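Putative non-ribosomal peptide synthetase (Actinomadura parvosata subsp. kistnae, PDB 6M7L) probably serves in non-ribosomal peptide assembly as a condensation-family domain that may recruit a partner protein rather than form peptide bonds. Local coordinates at residues Ala191-Glu194 / Arg195-Ala199; Asp202-Ser206 / Leu207-Gln211; Pro300-Glu303 / Glu304-Gly307. All blocks are in the same frame, centred on the assembly; numbering follows the deposited sequence.

Contact 1 of 3, residues Ala191-Glu194 / Arg195-Ala199; sequences ALWE and RELLA
R195 N donates to A191 O over 2.9 Å and E196 N to L192 O over 2.8 Å, the i to i+4 spacing of an alpha helix, and beyond them W193 O receives two weak bonds, from E196 N and from L197 N, as helix 187-196 runs toward its C-terminal end. L197 then forms the centre of an inverse gamma turn, which takes the chain off the helical path. The side chains illustrate how residues three to five apart share a surface. L192 and R195 run side by side in the same direction, and L192 CD2 sits over one face of the guanidinium, near its rim, 3.8 Å from R195 NH1. A bend in the arginine chain at chi3 (64°) deflects its flat end so that it runs alongside the leucine. R195 also touches P23. W193 meets L197 less closely: L197 CD1 approaches the indole obliquely, 4.2 Å from W193 NE1, while Y190 meets the same indole from within the helix. E194 faces a different part of the fold. With CG anti to the backbone N (chi1 179°) and the rest of the chain extended, its carboxylate reaches helix 26-34, where OE2 accepts a hydrogen bond from A26 N. Nearer the backbone, E194 CG lies 4.2 Å from L198 CD2. The chemistry is thus divided: leucine methyls lie against a guanidinium and an indole, whereas the one carboxylate of segment 191-194 meets the first turn of another helix, a setting likely to steady its negative charge.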
ATOM      1  N   ALA A 191      -7.387  23.700  -9.688  1.00 68.25           N
ATOM      2  CA  ALA A 191      -7.493  25.107  -9.314  1.00 65.76           C
ATOM      3  C   ALA A 191      -8.595  25.803 -10.101  1.00 74.67           C
ATOM      4  O   ALA A 191      -9.347  26.612  -9.545  1.00 75.33           O
ATOM      5  CB  ALA A 191      -6.153  25.810  -9.524  1.00 63.89           C
ATOM      6  N   LEU A 192      -8.707  25.499 -11.396  1.00 76.18           N
ATOM      7  CA  LEU A 192      -9.791  26.055 -12.199  1.00 74.99           C
ATOM      8  C   LEU A 192     -11.138  25.487 -11.771  1.00 77.62           C
ATOM      9  O   LEU A 192     -12.133  26.219 -11.704  1.00 85.60           O
ATOM     10  CB  LEU A 192      -9.540  25.780 -13.682  1.00 76.86           C
ATOM     11  CG  LEU A 192      -8.220  26.282 -14.269  1.00 70.07           C
ATOM     12  CD1 LEU A 192      -7.958  25.631 -15.617  1.00 70.26           C
ATOM     13  CD2 LEU A 192      -8.236  27.790 -14.402  1.00 70.30           C
ATOM     14  N   TRP A 193     -11.191  24.181 -11.486  1.00 75.00           N
ATOM     15  CA  TRP A 193     -12.428  23.576 -11.002  1.00 75.99           C
ATOM     16  C   TRP A 193     -12.884  24.223  -9.702  1.00 78.18           C
ATOM     17  O   TRP A 193     -14.087  24.392  -9.471  1.00 76.64           O
ATOM     18  CB  TRP A 193     -12.241  22.070 -10.814  1.00 70.54           C
ATOM     19  CG  TRP A 193     -13.399  21.394 -10.129  1.00 79.77           C
ATOM     20  CD1 TRP A 193     -14.517  20.881 -10.723  1.00 80.91           C
ATOM     21  CD2 TRP A 193     -13.548  21.155  -8.723  1.00 84.68           C
ATOM     22  NE1 TRP A 193     -15.352  20.339  -9.774  1.00 77.13           N
ATOM     23  CE2 TRP A 193     -14.781  20.494  -8.538  1.00 84.17           C
ATOM     24  CE3 TRP A 193     -12.759  21.437  -7.601  1.00 73.89           C
ATOM     25  CZ2 TRP A 193     -15.242  20.110  -7.279  1.00 77.47           C
ATOM     26  CZ3 TRP A 193     -13.220  21.054  -6.351  1.00 73.91           C
ATOM     27  CH2 TRP A 193     -14.450  20.398  -6.202  1.00 74.52           C
ATOM     28  N   GLU A 194     -11.938  24.591  -8.836  1.00 80.34           N
ATOM     29  CA  GLU A 194     -12.311  25.298  -7.617  1.00 80.45           C
ATOM     30  C   GLU A 194     -12.762  26.719  -7.924  1.00 80.46           C
ATOM     31  O   GLU A 194     -13.716  27.211  -7.317  1.00 82.53           O
ATOM     32  CB  GLU A 194     -11.152  25.306  -6.622  1.00 77.20           C
ATOM     33  CG  GLU A 194     -11.475  26.045  -5.329  1.00 83.08           C
ATOM     34  CD  GLU A 194     -10.449  25.810  -4.240  1.00 80.72           C
ATOM     35  OE1 GLU A 194      -9.673  24.837  -4.353  1.00 90.45           O
ATOM     36  OE2 GLU A 194     -10.420  26.595  -3.269  1.00 77.41           O
ATOM     37  N   ARG A 195     -12.096  27.397  -8.861  1.00 77.81           N
ATOM     38  CA  ARG A 195     -12.535  28.740  -9.220  1.00 79.08           C
ATOM     39  C   ARG A 195     -13.916  28.721  -9.858  1.00 84.63           C
ATOM     40  O   ARG A 195     -14.651  29.712  -9.778  1.00 86.54           O
ATOM     41  CB  ARG A 195     -11.523  29.408 -10.153  1.00 76.33           C
ATOM     42  CG  ARG A 195     -11.714  30.917 -10.290  1.00 73.83           C
ATOM     43  CD  ARG A 195     -10.725  31.525 -11.273  1.00 66.32           C
ATOM     44  NE  ARG A 195     -10.933  31.028 -12.630  1.00 75.04           N
ATOM     45  CZ  ARG A 195     -10.175  31.355 -13.671  1.00 76.32           C
ATOM     46  NH1 ARG A 195     -10.440  30.854 -14.870  1.00 77.88           N
ATOM     47  NH2 ARG A 195      -9.149  32.181 -13.513  1.00 70.30           N
ATOM     48  N   GLU A 196     -14.295  27.600 -10.476  1.00 85.52           N
ATOM     49  CA  GLU A 196     -15.584  27.492 -11.143  1.00 88.81           C
ATOM     50  C   GLU A 196     -16.699  27.233 -10.137  1.00 88.77           C
ATOM     51  O   GLU A 196     -17.371  28.171  -9.697  1.00 93.00           O
ATOM     52  CB  GLU A 196     -15.550  26.383 -12.196  1.00 94.10           C
ATOM     53  CG  GLU A 196     -16.422  26.649 -13.410  1.00103.48           C
ATOM     54  CD  GLU A 196     -15.863  27.745 -14.302  1.00112.02           C
ATOM     55  OE1 GLU A 196     -16.232  28.925 -14.113  1.00103.81           O
ATOM     56  OE2 GLU A 196     -15.044  27.424 -15.189  1.00114.58           O
ATOM     57  N   LEU A 197     -16.899  25.968  -9.759  1.00 93.43           N
ATOM     58  CA  LEU A 197     -17.964  25.621  -8.824  1.00 96.47           C
ATOM     59  C   LEU A 197     -17.661  26.206  -7.449  1.00 87.26           C
ATOM     60  O   LEU A 197     -17.308  25.483  -6.510  1.00 87.19           O
ATOM     61  CB  LEU A 197     -18.156  24.103  -8.755  1.00 94.58           C
ATOM     62  CG  LEU A 197     -18.601  23.435 -10.066  1.00 90.30           C
ATOM     63  CD1 LEU A 197     -19.204  22.056  -9.814  1.00 85.75           C
ATOM     64  CD2 LEU A 197     -19.574  24.317 -10.839  1.00 85.84           C
ATOM     65  N   LEU A 198     -17.818  27.527  -7.343  1.00 90.06           N
ATOM     66  CA  LEU A 198     -17.492  28.337  -6.175  1.00 90.43           C
ATOM     67  C   LEU A 198     -17.732  29.791  -6.550  1.00 92.26           C
ATOM     68  O   LEU A 198     -17.858  30.661  -5.681  1.00 91.99           O
ATOM     69  CB  LEU A 198     -16.041  28.140  -5.741  1.00 88.23           C
ATOM     70  CG  LEU A 198     -15.675  28.247  -4.262  1.00 89.40           C
ATOM     71  CD1 LEU A 198     -15.703  26.866  -3.637  1.00 87.40           C
ATOM     72  CD2 LEU A 198     -14.310  28.897  -4.085  1.00 78.85           C
ATOM     73  N   ALA A 199     -17.783  30.054  -7.859  1.00 89.77           N
ATOM     74  CA  ALA A 199     -18.009  31.403  -8.362  1.00 95.31           C
ATOM     75  C   ALA A 199     -19.397  31.924  -8.019  1.00 90.50           C
ATOM     76  O   ALA A 199     -19.609  33.140  -8.039  1.00 93.70           O
ATOM     77  CB  ALA A 199     -17.798  31.438  -9.876  1.00 92.87           C
TER

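Contact 2 of 3, residues Asp202-Ser206 / Leu207-Gln211; sequences DERDS and LIWDQ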
ATOM      1  N   ASP A 202     -21.766  34.788  -4.377  1.00108.76           N
ATOM      2  CA  ASP A 202     -22.713  35.883  -4.179  1.00109.67           C
ATOM      3  C   ASP A 202     -23.910  35.662  -5.101  1.00112.02           C
ATOM      4  O   ASP A 202     -24.041  36.275  -6.162  1.00116.52           O
ATOM      5  CB  ASP A 202     -22.040  37.227  -4.428  1.00107.96           C
ATOM      6  CG  ASP A 202     -21.157  37.657  -3.273  1.00112.29           C
ATOM      7  OD1 ASP A 202     -21.662  37.715  -2.132  1.00113.09           O
ATOM      8  OD2 ASP A 202     -19.961  37.929  -3.504  1.00113.94           O
ATOM      9  N   GLU A 203     -24.796  34.764  -4.675  1.00106.01           N
ATOM     10  CA  GLU A 203     -26.019  34.471  -5.419  1.00109.35           C
ATOM     11  C   GLU A 203     -26.985  33.758  -4.490  1.00112.52           C
ATOM     12  O   GLU A 203     -26.685  32.657  -4.021  1.00113.17           O
ATOM     13  CB  GLU A 203     -25.731  33.615  -6.649  1.00106.06           C
ATOM     14  CG  GLU A 203     -26.981  33.026  -7.278  1.00107.89           C
ATOM     15  CD  GLU A 203     -26.682  32.222  -8.524  1.00113.38           C
ATOM     16  OE1 GLU A 203     -25.619  32.453  -9.139  1.00112.03           O
ATOM     17  OE2 GLU A 203     -27.507  31.356  -8.886  1.00104.96           O
ATOM     18  N   ARG A 204     -28.140  34.374  -4.241  1.00113.83           N
ATOM     19  CA  ARG A 204     -29.132  33.823  -3.325  1.00112.63           C
ATOM     20  C   ARG A 204     -29.489  32.387  -3.692  1.00114.39           C
ATOM     21  O   ARG A 204     -29.783  32.081  -4.851  1.00112.36           O
ATOM     22  CB  ARG A 204     -30.384  34.706  -3.340  1.00114.21           C
ATOM     23  CG  ARG A 204     -31.573  34.176  -2.552  1.00111.75           C
ATOM     24  CD  ARG A 204     -31.521  34.573  -1.087  1.00112.03           C
ATOM     25  NE  ARG A 204     -30.927  35.892  -0.895  1.00114.88           N
ATOM     26  CZ  ARG A 204     -31.135  36.662   0.169  1.00112.22           C
ATOM     27  NH1 ARG A 204     -31.941  36.261   1.141  1.00108.13           N
ATOM     28  NH2 ARG A 204     -30.540  37.844   0.256  1.00107.48           N
ATOM     29  N   ASP A 205     -29.441  31.507  -2.691  1.00114.34           N
ATOM     30  CA  ASP A 205     -29.808  30.095  -2.801  1.00115.29           C
ATOM     31  C   ASP A 205     -28.899  29.312  -3.747  1.00115.99           C
ATOM     32  O   ASP A 205     -29.308  28.275  -4.281  1.00117.61           O
ATOM     33  CB  ASP A 205     -31.272  29.921  -3.224  1.00119.98           C
ATOM     34  CG  ASP A 205     -32.216  30.809  -2.437  1.00122.74           C
ATOM     35  OD1 ASP A 205     -33.067  31.475  -3.065  1.00122.06           O
ATOM     36  OD2 ASP A 205     -32.093  30.857  -1.194  1.00116.58           O
ATOM     37  N   SER A 206     -27.668  29.768  -3.962  1.00110.98           N
ATOM     38  CA  SER A 206     -26.725  28.994  -4.752  1.00108.71           C
ATOM     39  C   SER A 206     -26.184  27.825  -3.931  1.00104.30           C
ATOM     40  O   SER A 206     -26.374  27.747  -2.713  1.00103.50           O
ATOM     41  CB  SER A 206     -25.580  29.874  -5.248  1.00107.08           C
ATOM     42  OG  SER A 206     -24.519  29.088  -5.760  1.00106.91           O
ATOM     43  N   LEU A 207     -25.497  26.908  -4.617  1.00 95.78           N
ATOM     44  CA  LEU A 207     -24.951  25.727  -3.956  1.00 97.13           C
ATOM     45  C   LEU A 207     -23.967  26.117  -2.856  1.00 99.21           C
ATOM     46  O   LEU A 207     -24.165  25.791  -1.681  1.00 96.65           O
ATOM     47  CB  LEU A 207     -24.282  24.817  -4.989  1.00 90.14           C
ATOM     48  CG  LEU A 207     -23.418  23.663  -4.471  1.00 81.69           C
ATOM     49  CD1 LEU A 207     -24.191  22.787  -3.495  1.00 81.94           C
ATOM     50  CD2 LEU A 207     -22.889  22.837  -5.635  1.00 75.09           C
ATOM     51  N   ILE A 208     -22.896  26.821  -3.225  1.00 96.49           N
ATOM     52  CA  ILE A 208     -21.925  27.262  -2.230  1.00 94.26           C
ATOM     53  C   ILE A 208     -22.514  28.363  -1.353  1.00 98.88           C
ATOM     54  O   ILE A 208     -22.194  28.453  -0.162  1.00 97.14           O
ATOM     55  CB  ILE A 208     -20.625  27.707  -2.927  1.00 94.08           C
ATOM     56  CG1 ILE A 208     -19.796  28.613  -2.011  1.00 91.35           C
ATOM     57  CG2 ILE A 208     -20.934  28.371  -4.269  1.00 95.62           C
ATOM     58  CD1 ILE A 208     -18.822  29.518  -2.752  1.00 93.47           C
ATOM     59  N   TRP A 209     -23.396  29.200  -1.911  1.00103.39           N
ATOM     60  CA  TRP A 209     -24.083  30.201  -1.099  1.00 99.63           C
ATOM     61  C   TRP A 209     -24.870  29.546   0.028  1.00 98.47           C
ATOM     62  O   TRP A 209     -24.854  30.028   1.166  1.00 94.02           O
ATOM     63  CB  TRP A 209     -25.012  31.044  -1.973  1.00106.30           C
ATOM     64  CG  TRP A 209     -25.696  32.181  -1.253  1.00111.12           C
ATOM     65  CD1 TRP A 209     -25.335  33.498  -1.277  1.00110.12           C
ATOM     66  CD2 TRP A 209     -26.866  32.102  -0.425  1.00105.74           C
ATOM     67  NE1 TRP A 209     -26.201  34.241  -0.511  1.00108.90           N
ATOM     68  CE2 TRP A 209     -27.148  33.407   0.024  1.00106.93           C
ATOM     69  CE3 TRP A 209     -27.699  31.055  -0.014  1.00106.40           C
ATOM     70  CZ2 TRP A 209     -28.226  33.694   0.861  1.00108.05           C
ATOM     71  CZ3 TRP A 209     -28.767  31.341   0.818  1.00107.50           C
ATOM     72  CH2 TRP A 209     -29.022  32.649   1.245  1.00108.71           C
ATOM     73  N   ASP A 210     -25.581  28.454  -0.274  1.00 98.52           N
ATOM     74  CA  ASP A 210     -26.246  27.696   0.782  1.00 98.83           C
ATOM     75  C   ASP A 210     -25.245  27.220   1.823  1.00 91.71           C
ATOM     76  O   ASP A 210     -25.539  27.213   3.023  1.00 94.80           O
ATOM     77  CB  ASP A 210     -27.001  26.501   0.195  1.00100.43           C
ATOM     78  CG  ASP A 210     -28.494  26.742   0.093  1.00104.03           C
ATOM     79  OD1 ASP A 210     -29.129  26.168  -0.819  1.00102.58           O
ATOM     80  OD2 ASP A 210     -29.031  27.512   0.918  1.00 98.87           O
ATOM     81  N   GLN A 211     -24.048  26.828   1.383  1.00 86.70           N
ATOM     82  CA  GLN A 211     -23.047  26.325   2.314  1.00 85.20           C
ATOM     83  C   GLN A 211     -22.394  27.450   3.107  1.00 87.37           C
ATOM     84  O   GLN A 211     -22.160  27.303   4.313  1.00 86.15           O
ATOM     85  CB  GLN A 211     -21.999  25.506   1.562  1.00 82.96           C
ATOM     86  CG  GLN A 211     -22.248  24.019   1.680  1.00 79.46           C
ATOM     87  CD  GLN A 211     -21.697  23.218   0.527  1.00 75.13           C
ATOM     88  OE1 GLN A 211     -20.601  23.482   0.035  1.00 77.57           O
ATOM     89  NE2 GLN A 211     -22.462  22.229   0.083  1.00 74.88           N
TER
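W209 lies against a type II beta turn, E203 to S206, that leads straight into helix 207-218, with S206 at the N-cap position. The turn is closed by S206 N bonding to E203 O at 3.1 Å, and the first helical turn by D210 N bonding to S206 O at 2.7 Å. The tight part of the contact is the indole face pressed on the turn backbone. R204 CA forms a CH-pi contact with the five-membered ring, 4.0 Å from its centroid and 12° off the normal, while D205 N stands above the six-membered ring, 3.2 Å from W209 CE3. E203 O lies over this same face, beside CG. The indole is laid across the turn because its CG is anti to the backbone N (chi1 -176°), and S206 CB packs on W209 CB at 3.5 Å. On the inner side, I208 CG2 approaches S206 OG, whose hydrogen-bond partner is G200 O in the preceding loop, and I208 also rests on L198 and A201. The outer side is looser and more exposed to solvent. D205 points the same way as the tryptophan, with its carboxylate nearly perpendicular to the ring, and D210 OD2 lies in the ring plane at an edge. The two acidic groups are likely to repel each other mildly, since D205 OD2 is 5.0 Å from D210 OD2. The side chain of R204 runs alongside the indole, its guanidinium plane 28° from the ring; W209 CZ2 lies over one face of that group, toward its rim, and R204 CD and NE both come to 3.9 Å from W209 CZ2.

Contact 3 of 3, residues Pro300-Glu303 / Glu304-Gly307; sequences PRDE and EQTG
The carboxylate of D302 overlaps the start of E304, OD1 accepting a hydrogen bond from E304 N at 2.9 Å with an N-H...O angle of 145°. A side-chain oxygen bonded to the backbone N two residues ahead makes this an Asx turn. The N-H arrives on the anti side of OD1, 34° out of the carboxylate plane, and E304 CB comes to 3.3 Å from D302 OD1. The aspartate and Q305 cross at about a right angle, with D302 CB 3.8 Å from Q305 OE1, and Q305 itself centres an inverse gamma turn. An alanine in place of D302 would leave E304 N without its carboxylate mate and is likely to let the bend move more freely. Next to it, R301 forms a salt bridge with D154, probably at the aspartate position of the HHxxxDG signature of condensation domains, a motif not fully kept in this protein, while E303 and T306 pack on apolar side chains of another protein chain. With D302 OD1 4.8 Å from E304 OE1, the bend gathers negative charge, so the bond from the backbone N-H probably offsets part of the repulsion that the neighbouring carboxylates bring.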
ATOM      1  N   PRO A 300      -8.765  13.779   4.094  1.00 58.86           N
ATOM      2  CA  PRO A 300      -7.850  13.718   2.947  1.00 57.55           C
ATOM      3  C   PRO A 300      -8.533  14.147   1.660  1.00 62.71           C
ATOM      4  O   PRO A 300      -9.636  14.704   1.692  1.00 62.69           O
ATOM      5  CB  PRO A 300      -7.438  12.242   2.908  1.00 54.55           C
ATOM      6  CG  PRO A 300      -8.606  11.525   3.499  1.00 44.99           C
ATOM      7  CD  PRO A 300      -9.171  12.440   4.554  1.00 57.95           C
ATOM      8  N   ARG A 301      -7.887  13.901   0.523  1.00 66.12           N
ATOM      9  CA  ARG A 301      -8.492  14.228  -0.761  1.00 68.24           C
ATOM     10  C   ARG A 301      -9.804  13.474  -0.937  1.00 60.18           C
ATOM     11  O   ARG A 301     -10.019  12.410  -0.349  1.00 63.43           O
ATOM     12  CB  ARG A 301      -7.538  13.889  -1.904  1.00 59.03           C
ATOM     13  CG  ARG A 301      -7.179  12.421  -2.007  1.00 48.47           C
ATOM     14  CD  ARG A 301      -5.970  12.236  -2.902  1.00 58.03           C
ATOM     15  NE  ARG A 301      -4.803  12.932  -2.366  1.00 58.63           N
ATOM     16  CZ  ARG A 301      -3.657  13.091  -3.022  1.00 62.57           C
ATOM     17  NH1 ARG A 301      -3.518  12.610  -4.250  1.00 58.72           N
ATOM     18  NH2 ARG A 301      -2.651  13.737  -2.448  1.00 63.46           N
ATOM     19  N   ASP A 302     -10.692  14.047  -1.746  1.00 62.01           N
ATOM     20  CA  ASP A 302     -11.961  13.399  -2.049  1.00 74.88           C
ATOM     21  C   ASP A 302     -11.698  12.027  -2.653  1.00 71.12           C
ATOM     22  O   ASP A 302     -11.188  11.924  -3.773  1.00 77.23           O
ATOM     23  CB  ASP A 302     -12.798  14.258  -3.001  1.00 79.27           C
ATOM     24  CG  ASP A 302     -14.255  13.823  -3.058  1.00 82.06           C
ATOM     25  OD1 ASP A 302     -14.544  12.639  -2.783  1.00 79.87           O
ATOM     26  OD2 ASP A 302     -15.114  14.673  -3.377  1.00 78.70           O
ATOM     27  N   GLU A 303     -12.021  10.969  -1.908  1.00 66.86           N
ATOM     28  CA  GLU A 303     -11.783   9.619  -2.402  1.00 81.26           C
ATOM     29  C   GLU A 303     -12.712   9.253  -3.552  1.00 85.97           C
ATOM     30  O   GLU A 303     -12.409   8.316  -4.299  1.00 84.56           O
ATOM     31  CB  GLU A 303     -11.926   8.605  -1.265  1.00 79.11           C
ATOM     32  CG  GLU A 303     -13.289   8.604  -0.595  1.00 90.86           C
ATOM     33  CD  GLU A 303     -13.459   7.452   0.379  1.00 98.48           C
ATOM     34  OE1 GLU A 303     -12.454   7.037   0.995  1.00 99.59           O
ATOM     35  OE2 GLU A 303     -14.597   6.954   0.521  1.00 95.29           O
ATOM     36  N   GLU A 304     -13.831   9.965  -3.715  1.00 84.87           N
ATOM     37  CA  GLU A 304     -14.698   9.723  -4.865  1.00 87.04           C
ATOM     38  C   GLU A 304     -14.017  10.146  -6.161  1.00 86.64           C
ATOM     39  O   GLU A 304     -13.937   9.363  -7.116  1.00 94.92           O
ATOM     40  CB  GLU A 304     -16.030  10.457  -4.694  1.00 89.41           C
ATOM     41  CG  GLU A 304     -17.053   9.719  -3.844  1.00 88.84           C
ATOM     42  CD  GLU A 304     -18.448  10.302  -3.979  1.00 96.54           C
ATOM     43  OE1 GLU A 304     -18.643  11.183  -4.844  1.00 94.71           O
ATOM     44  OE2 GLU A 304     -19.349   9.883  -3.222  1.00 93.59           O
ATOM     45  N   GLN A 305     -13.525  11.385  -6.218  1.00 82.20           N
ATOM     46  CA  GLN A 305     -12.770  11.850  -7.375  1.00 83.58           C
ATOM     47  C   GLN A 305     -11.524  10.991  -7.554  1.00 83.83           C
ATOM     48  O   GLN A 305     -10.461  11.301  -7.005  1.00 84.55           O
ATOM     49  CB  GLN A 305     -12.390  13.328  -7.222  1.00 80.68           C
ATOM     50  CG  GLN A 305     -13.576  14.284  -7.193  1.00 80.63           C
ATOM     51  CD  GLN A 305     -13.150  15.745  -7.191  1.00 94.23           C
ATOM     52  OE1 GLN A 305     -12.845  16.316  -6.142  1.00 87.72           O
ATOM     53  NE2 GLN A 305     -13.129  16.357  -8.371  1.00 88.89           N
ATOM     54  N   THR A 306     -11.652   9.906  -8.322  1.00 87.59           N
ATOM     55  CA  THR A 306     -10.568   8.940  -8.461  1.00 76.62           C
ATOM     56  C   THR A 306      -9.368   9.503  -9.212  1.00 72.57           C
ATOM     57  O   THR A 306      -8.266   8.961  -9.083  1.00 67.06           O
ATOM     58  CB  THR A 306     -11.074   7.682  -9.170  1.00 74.82           C
ATOM     59  OG1 THR A 306     -10.017   6.719  -9.252  1.00 85.86           O
ATOM     60  CG2 THR A 306     -11.554   8.017 -10.573  1.00 76.51           C
ATOM     61  N   GLY A 307      -9.553  10.571  -9.992  1.00 70.54           N
ATOM     62  CA  GLY A 307      -8.441  11.162 -10.714  1.00 58.72           C
ATOM     63  C   GLY A 307      -7.403  11.808  -9.822  1.00 68.21           C
ATOM     64  O   GLY A 307      -6.258  11.988 -10.252  1.00 67.26           O
TER

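Followed from the N terminus, the three contacts stand in series, none nested in or crossing another. Contact 1 covers the end of helix 187-196 and the turn that leaves it; contact 2 closes the connecting loop onto the start of helix 207-218. The two touch where L198 O meets I208 CD1 at 3.3 Å, so that turn packs against the second helix. Contact 3 comes much later, in the loop between strands 292-299 and 317-324, yet its nearest atoms are about 4 Å from contact 1 without touching. Its centre lies about 24 Å from that of contact 2. Together they mark a surface where the helical connection passes near a strand-to-strand loop facing another protein chain.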